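Local coordinates for beta-N-acetylhexosaminidase (PDB 3RCN), which probably hydrolyses terminal non-reducing N-acetyl-D-hexosamine residues from N-acetyl-beta-D-hexosaminides, as a member of glycosyl hydrolase family 20, at residues Ser476-Ser479 / Glu480-Ser484; Cys401-His404 / Lys405-Asp409. One frame throughout, in Å; residues are numbered along the deposited sequence.

Contact 1 (Ser476-Ser479 / Glu480-Ser484); sequences SAIS and EVFWS
Ile478 and Phe482 sit one turn apart on helix 474-483, their side chains side by side and pointing the same way. Follow the phenyl group outward. Phe482 CB lies 3.7 Å from Ile478 O, and CG and CD1 stay near the same oxygen. CD2 is about as far from that oxygen as from the Ile478 methyl CG2. CE1, CE2 and CZ face CG2, with CZ 3.4 Å from it. This is a CH-pi contact: CG2 stands over one ring face, 3.7 Å from the centroid and displaced toward the rim. With Ile478 CG1 anti to the carbonyl carbon (chi1 -78°), the CG2 branch falls anti to the backbone N and leans toward the C-terminal end of the helix, onto the ring. Phe482 N bonds Ile478 O at 2.9 Å. The next i to i+4 bond, Trp483 N to Ser479 O, is 3.0 Å. Ser479 OG donates to Ser476 O, one turn back, at 2.7 Å. That carbonyl also takes a weak bond from Glu480 N. The Glu480 carboxylate forms a salt bridge with Arg497 and hydrogen bonds with Tyr432 OH and Ala13 N. This buried helix of the catalytic domain thus pairs an apolar face with a carboxylate probably kept ionised by Arg497.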
ATOM      1  N   SER A 476      13.054 -10.849   9.814  1.00 34.39           N
ATOM      2  CA  SER A 476      14.108  -9.982  10.325  1.00 42.49           C
ATOM      3  C   SER A 476      15.274 -10.819  10.842  1.00 43.64           C
ATOM      4  O   SER A 476      16.441 -10.509  10.584  1.00 42.47           O
ATOM      5  CB  SER A 476      13.589  -9.072  11.440  1.00 41.70           C
ATOM      6  OG  SER A 476      12.587  -8.195  10.964  1.00 45.04           O
ATOM      7  N   ALA A 477      14.948 -11.874  11.584  1.00 39.07           N
ATOM      8  CA  ALA A 477      15.955 -12.800  12.091  1.00 37.01           C
ATOM      9  C   ALA A 477      16.654 -13.548  10.937  1.00 42.40           C
ATOM     10  O   ALA A 477      17.881 -13.718  10.924  1.00 40.99           O
ATOM     11  CB  ALA A 477      15.311 -13.773  13.053  1.00 30.36           C
ATOM     12  N   ILE A 478      15.856 -13.976   9.966  1.00 39.56           N
ATOM     13  CA  ILE A 478      16.363 -14.592   8.749  1.00 35.07           C
ATOM     14  C   ILE A 478      17.309 -13.664   7.981  1.00 33.94           C
ATOM     15  O   ILE A 478      18.351 -14.101   7.503  1.00 38.66           O
ATOM     16  CB  ILE A 478      15.198 -15.083   7.859  1.00 33.04           C
ATOM     17  CG1 ILE A 478      14.640 -16.392   8.412  1.00 35.02           C
ATOM     18  CG2 ILE A 478      15.649 -15.304   6.442  1.00 25.86           C
ATOM     19  CD1 ILE A 478      13.167 -16.603   8.157  1.00 29.93           C
ATOM     20  N   SER A 479      16.968 -12.386   7.865  1.00 32.63           N
ATOM     21  CA  SER A 479      17.838 -11.463   7.135  1.00 36.23           C
ATOM     22  C   SER A 479      19.222 -11.415   7.774  1.00 40.94           C
ATOM     23  O   SER A 479      20.220 -11.215   7.078  1.00 45.18           O
ATOM     24  CB  SER A 479      17.239 -10.051   7.044  1.00 40.78           C
ATOM     25  OG  SER A 479      17.345  -9.338   8.274  1.00 43.95           O
ATOM     26  N   GLU A 480      19.278 -11.600   9.094  1.00 34.77           N
ATOM     27  CA  GLU A 480      20.553 -11.611   9.809  1.00 36.53           C
ATOM     28  C   GLU A 480      21.327 -12.901   9.529  1.00 42.81           C
ATOM     29  O   GLU A 480      22.535 -12.887   9.281  1.00 40.04           O
ATOM     30  CB  GLU A 480      20.349 -11.423  11.316  1.00 29.29           C
ATOM     31  CG  GLU A 480      21.659 -11.396  12.084  1.00 36.27           C
ATOM     32  CD  GLU A 480      21.634 -10.501  13.320  1.00 42.19           C
ATOM     33  OE1 GLU A 480      21.331  -9.299  13.178  1.00 43.21           O
ATOM     34  OE2 GLU A 480      21.937 -10.998  14.427  1.00 39.35           O
ATOM     35  N   VAL A 481      20.615 -14.020   9.575  1.00 42.88           N
ATOM     36  CA  VAL A 481      21.209 -15.303   9.247  1.00 39.17           C
ATOM     37  C   VAL A 481      21.853 -15.248   7.857  1.00 37.17           C
ATOM     38  O   VAL A 481      22.946 -15.763   7.667  1.00 37.49           O
ATOM     39  CB  VAL A 481      20.168 -16.445   9.331  1.00 37.34           C
ATOM     40  CG1 VAL A 481      20.740 -17.748   8.788  1.00 20.09           C
ATOM     41  CG2 VAL A 481      19.663 -16.614  10.770  1.00 24.33           C
ATOM     42  N   PHE A 482      21.195 -14.593   6.901  1.00 35.48           N
ATOM     43  CA  PHE A 482      21.722 -14.492   5.533  1.00 28.91           C
ATOM     44  C   PHE A 482      22.861 -13.490   5.368  1.00 32.72           C
ATOM     45  O   PHE A 482      23.759 -13.703   4.557  1.00 38.26           O
ATOM     46  CB  PHE A 482      20.623 -14.114   4.535  1.00 23.96           C
ATOM     47  CG  PHE A 482      19.532 -15.134   4.414  1.00 28.00           C
ATOM     48  CD1 PHE A 482      19.550 -16.283   5.182  1.00 24.53           C
ATOM     49  CD2 PHE A 482      18.479 -14.934   3.527  1.00 31.21           C
ATOM     50  CE1 PHE A 482      18.536 -17.225   5.066  1.00 30.42           C
ATOM     51  CE2 PHE A 482      17.462 -15.862   3.409  1.00 33.53           C
ATOM     52  CZ  PHE A 482      17.491 -17.014   4.180  1.00 32.07           C
ATOM     53  N   TRP A 483      22.736 -12.336   6.014  1.00 31.92           N
ATOM     54  CA  TRP A 483      23.762 -11.298   5.953  1.00 32.61           C
ATOM     55  C   TRP A 483      24.975 -11.420   6.893  1.00 34.02           C
ATOM     56  O   TRP A 483      26.126 -11.356   6.450  1.00 32.74           O
ATOM     57  CB  TRP A 483      23.121  -9.908   6.128  1.00 27.06           C
ATOM     58  CG  TRP A 483      24.116  -8.823   5.987  1.00 27.77           C
ATOM     59  CD1 TRP A 483      24.965  -8.361   6.948  1.00 28.00           C
ATOM     60  CD2 TRP A 483      24.421  -8.096   4.796  1.00 32.10           C
ATOM     61  NE1 TRP A 483      25.761  -7.365   6.435  1.00 30.56           N
ATOM     62  CE2 TRP A 483      25.449  -7.186   5.114  1.00 33.80           C
ATOM     63  CE3 TRP A 483      23.924  -8.125   3.492  1.00 33.71           C
ATOM     64  CZ2 TRP A 483      25.987  -6.313   4.178  1.00 38.17           C
ATOM     65  CZ3 TRP A 483      24.459  -7.259   2.561  1.00 36.80           C
ATOM     66  CH2 TRP A 483      25.482  -6.363   2.908  1.00 39.82           C
ATOM     67  N   SER A 484      24.712 -11.631   8.179  1.00 30.87           N
ATOM     68  CA  SER A 484      25.730 -11.375   9.194  1.00 36.11           C
ATOM     69  C   SER A 484      26.738 -12.503   9.353  1.00 38.08           C
ATOM     70  O   SER A 484      26.694 -13.496   8.649  1.00 45.77           O
ATOM     71  CB  SER A 484      25.099 -11.090  10.565  1.00 39.52           C
ATOM     72  OG  SER A 484      24.099 -10.098  10.484  1.00 42.19           O
TER

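Contact 2 (Cys401-His404 / Lys405-Asp409); sequences CPEH and KLYLD
The chain turns at residues 402-406, where Pro402 O accepts Leu406 N at 2.9 Å, almost in line with its C=O bond, and Lys405 N at 3.2 Å from above the carbonyl plane. Next in the chain, Glu403 O reaches Tyr407 N through a water, which donates to the oxygen at 2.8 Å and accepts from the nitrogen at 3.1 Å. Glu403 also lies against the Tyr407 ring. Its CA stands over the ring centre, 3.7 Å from the centroid, in a CH-pi contact. Its CG sits on the same face, over the CD2-CE2 side of the ring, 3.6 Å from CD2. With CG anti to the backbone N (chi1 179°), the extended chain carries the carboxylate past the ring to a salt bridge with Arg533. Replacing Tyr407 by alanine would remove the ring and is likely to open a gap beside Glu403 CA and CG, so that the glutamate chain depends more on Arg533. Pro402 CD packs on Leu406 CG at 4.1 Å, the two side chains pointing the same way. The turn follows strand 397-400 of the catalytic barrel. Backbone hydrogen bonds of Leu406 and Leu408 with Asn455 fasten it to strand 449-456, while the leucine side chains rest on helix 474-483.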
ATOM      1  N   CYS A 401      16.148 -23.637   0.923  1.00 45.89           N
ATOM      2  CA  CYS A 401      14.908 -23.205   1.523  1.00 36.68           C
ATOM      3  C   CYS A 401      14.183 -24.410   2.090  1.00 37.86           C
ATOM      4  O   CYS A 401      13.168 -24.843   1.547  1.00 40.38           O
ATOM      5  CB  CYS A 401      14.035 -22.471   0.505  1.00 41.46           C
ATOM      6  SG  CYS A 401      13.966 -23.218  -1.127  1.00 45.09           S
ATOM      7  N   PRO A 402      14.710 -24.971   3.181  1.00 43.79           N
ATOM      8  CA  PRO A 402      14.113 -26.177   3.771  1.00 43.29           C
ATOM      9  C   PRO A 402      12.673 -25.921   4.203  1.00 42.54           C
ATOM     10  O   PRO A 402      12.408 -24.913   4.846  1.00 44.23           O
ATOM     11  CB  PRO A 402      14.989 -26.446   4.997  1.00 42.65           C
ATOM     12  CG  PRO A 402      16.251 -25.685   4.759  1.00 46.97           C
ATOM     13  CD  PRO A 402      15.886 -24.499   3.927  1.00 46.43           C
ATOM     14  N   GLU A 403      11.766 -26.826   3.850  1.00 44.83           N
ATOM     15  CA  GLU A 403      10.362 -26.712   4.214  1.00 48.41           C
ATOM     16  C   GLU A 403      10.139 -26.716   5.725  1.00 46.53           C
ATOM     17  O   GLU A 403       9.156 -26.179   6.205  1.00 42.12           O
ATOM     18  CB  GLU A 403       9.551 -27.846   3.580  1.00 58.10           C
ATOM     19  CG  GLU A 403       8.059 -27.827   3.938  1.00 65.38           C
ATOM     20  CD  GLU A 403       7.331 -29.121   3.562  1.00 70.34           C
ATOM     21  OE1 GLU A 403       7.997 -30.123   3.206  1.00 56.71           O
ATOM     22  OE2 GLU A 403       6.083 -29.135   3.632  1.00 81.05           O
ATOM     23  N   HIS A 404      11.025 -27.353   6.476  1.00 50.97           N
ATOM     24  CA  HIS A 404      10.820 -27.446   7.917  1.00 57.48           C
ATOM     25  C   HIS A 404      11.547 -26.352   8.696  1.00 56.88           C
ATOM     26  O   HIS A 404      11.572 -26.365   9.929  1.00 56.44           O
ATOM     27  CB  HIS A 404      11.147 -28.842   8.448  1.00 63.37           C
ATOM     28  CG  HIS A 404      12.532 -29.300   8.133  1.00 73.27           C
ATOM     29  ND1 HIS A 404      12.938 -29.616   6.854  1.00 82.61           N
ATOM     30  CD2 HIS A 404      13.604 -29.512   8.932  1.00 77.51           C
ATOM     31  CE1 HIS A 404      14.203 -29.997   6.878  1.00 85.81           C
ATOM     32  NE2 HIS A 404      14.631 -29.943   8.127  1.00 83.38           N
ATOM     33  N   LYS A 405      12.159 -25.426   7.965  1.00 52.76           N
ATOM     34  CA  LYS A 405      12.902 -24.316   8.563  1.00 55.97           C
ATOM     35  C   LYS A 405      12.394 -22.955   8.094  1.00 49.88           C
ATOM     36  O   LYS A 405      11.999 -22.118   8.885  1.00 50.37           O
ATOM     37  CB  LYS A 405      14.394 -24.437   8.235  1.00 69.06           C
ATOM     38  CG  LYS A 405      15.078 -25.676   8.793  1.00 74.98           C
ATOM     39  CD  LYS A 405      14.911 -25.760  10.302  1.00 80.86           C
ATOM     40  CE  LYS A 405      15.785 -26.854  10.878  1.00 85.09           C
ATOM     41  NZ  LYS A 405      15.587 -28.138  10.159  1.00 85.80           N
ATOM     42  N   LEU A 406      12.504 -22.738   6.790  1.00 44.55           N
ATOM     43  CA  LEU A 406      12.296 -21.456   6.129  1.00 39.71           C
ATOM     44  C   LEU A 406      10.923 -21.144   5.513  1.00 40.49           C
ATOM     45  O   LEU A 406      10.827 -20.226   4.690  1.00 36.32           O
ATOM     46  CB  LEU A 406      13.433 -21.173   5.151  1.00 44.64           C
ATOM     47  CG  LEU A 406      14.792 -21.088   5.848  1.00 45.61           C
ATOM     48  CD1 LEU A 406      15.849 -20.546   4.909  1.00 45.59           C
ATOM     49  CD2 LEU A 406      14.692 -20.219   7.083  1.00 41.68           C
ATOM     50  N   TYR A 407       9.911 -21.973   5.762  1.00 39.79           N
ATOM     51  CA  TYR A 407       8.575 -21.687   5.211  1.00 38.08           C
ATOM     52  C   TYR A 407       7.749 -20.830   6.171  1.00 41.95           C
ATOM     53  O   TYR A 407       7.391 -21.264   7.272  1.00 42.17           O
ATOM     54  CB  TYR A 407       7.820 -22.975   4.842  1.00 40.08           C
ATOM     55  CG  TYR A 407       8.245 -23.579   3.510  1.00 41.69           C
ATOM     56  CD1 TYR A 407       9.464 -23.253   2.934  1.00 43.18           C
ATOM     57  CD2 TYR A 407       7.411 -24.448   2.816  1.00 45.10           C
ATOM     58  CE1 TYR A 407       9.848 -23.785   1.722  1.00 45.96           C
ATOM     59  CE2 TYR A 407       7.792 -24.990   1.591  1.00 41.55           C
ATOM     60  CZ  TYR A 407       9.014 -24.653   1.054  1.00 46.25           C
ATOM     61  OH  TYR A 407       9.413 -25.178  -0.156  1.00 50.49           O
ATOM     62  N   LEU A 408       7.442 -19.609   5.738  1.00 35.17           N
ATOM     63  CA  LEU A 408       6.870 -18.606   6.628  1.00 37.64           C
ATOM     64  C   LEU A 408       5.343 -18.614   6.681  1.00 35.53           C
ATOM     65  O   LEU A 408       4.743 -17.898   7.475  1.00 38.06           O
ATOM     66  CB  LEU A 408       7.382 -17.209   6.262  1.00 45.59           C
ATOM     67  CG  LEU A 408       8.898 -17.012   6.323  1.00 42.95           C
ATOM     68  CD1 LEU A 408       9.296 -15.591   5.906  1.00 38.66           C
ATOM     69  CD2 LEU A 408       9.411 -17.337   7.716  1.00 37.48           C
ATOM     70  N   ASP A 409       4.712 -19.407   5.828  1.00 36.30           N
ATOM     71  CA  ASP A 409       3.282 -19.645   5.957  1.00 34.18           C
ATOM     72  C   ASP A 409       3.014 -20.554   7.167  1.00 32.76           C
ATOM     73  O   ASP A 409       1.878 -20.685   7.612  1.00 33.61           O
ATOM     74  CB  ASP A 409       2.683 -20.222   4.662  1.00 37.13           C
ATOM     75  CG  ASP A 409       3.404 -21.489   4.175  1.00 45.97           C
ATOM     76  OD1 ASP A 409       2.703 -22.461   3.805  1.00 50.65           O
ATOM     77  OD2 ASP A 409       4.662 -21.516   4.133  1.00 43.80           O
TER
HETATM   78  O   HOH W   1       9.178 -24.025   7.966  1.00 46.00           O

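In the fold
Contact 2 precedes contact 1 in the chain, and their centres are 14 Å apart. They meet directly through apolar side chains. Phe482 CZ lies 4.0 Å from Leu406 CD1, and Ile478 CD1 lies 3.9 Å from Leu408 CD2. Ile478 CG1 is also 4.1 Å from Leu406 CD2, which means that Ile478 touches both leucines. Both contacts belong to the catalytic barrel, one on a helix and the other in a loop after a strand. Contact 2 is nearer the active site: the Glu403 side chain is about 7 Å from that of Glu316, the predicted proton donor. Contact 1 lies away from that site and meets the loop through Ile478 and Phe482.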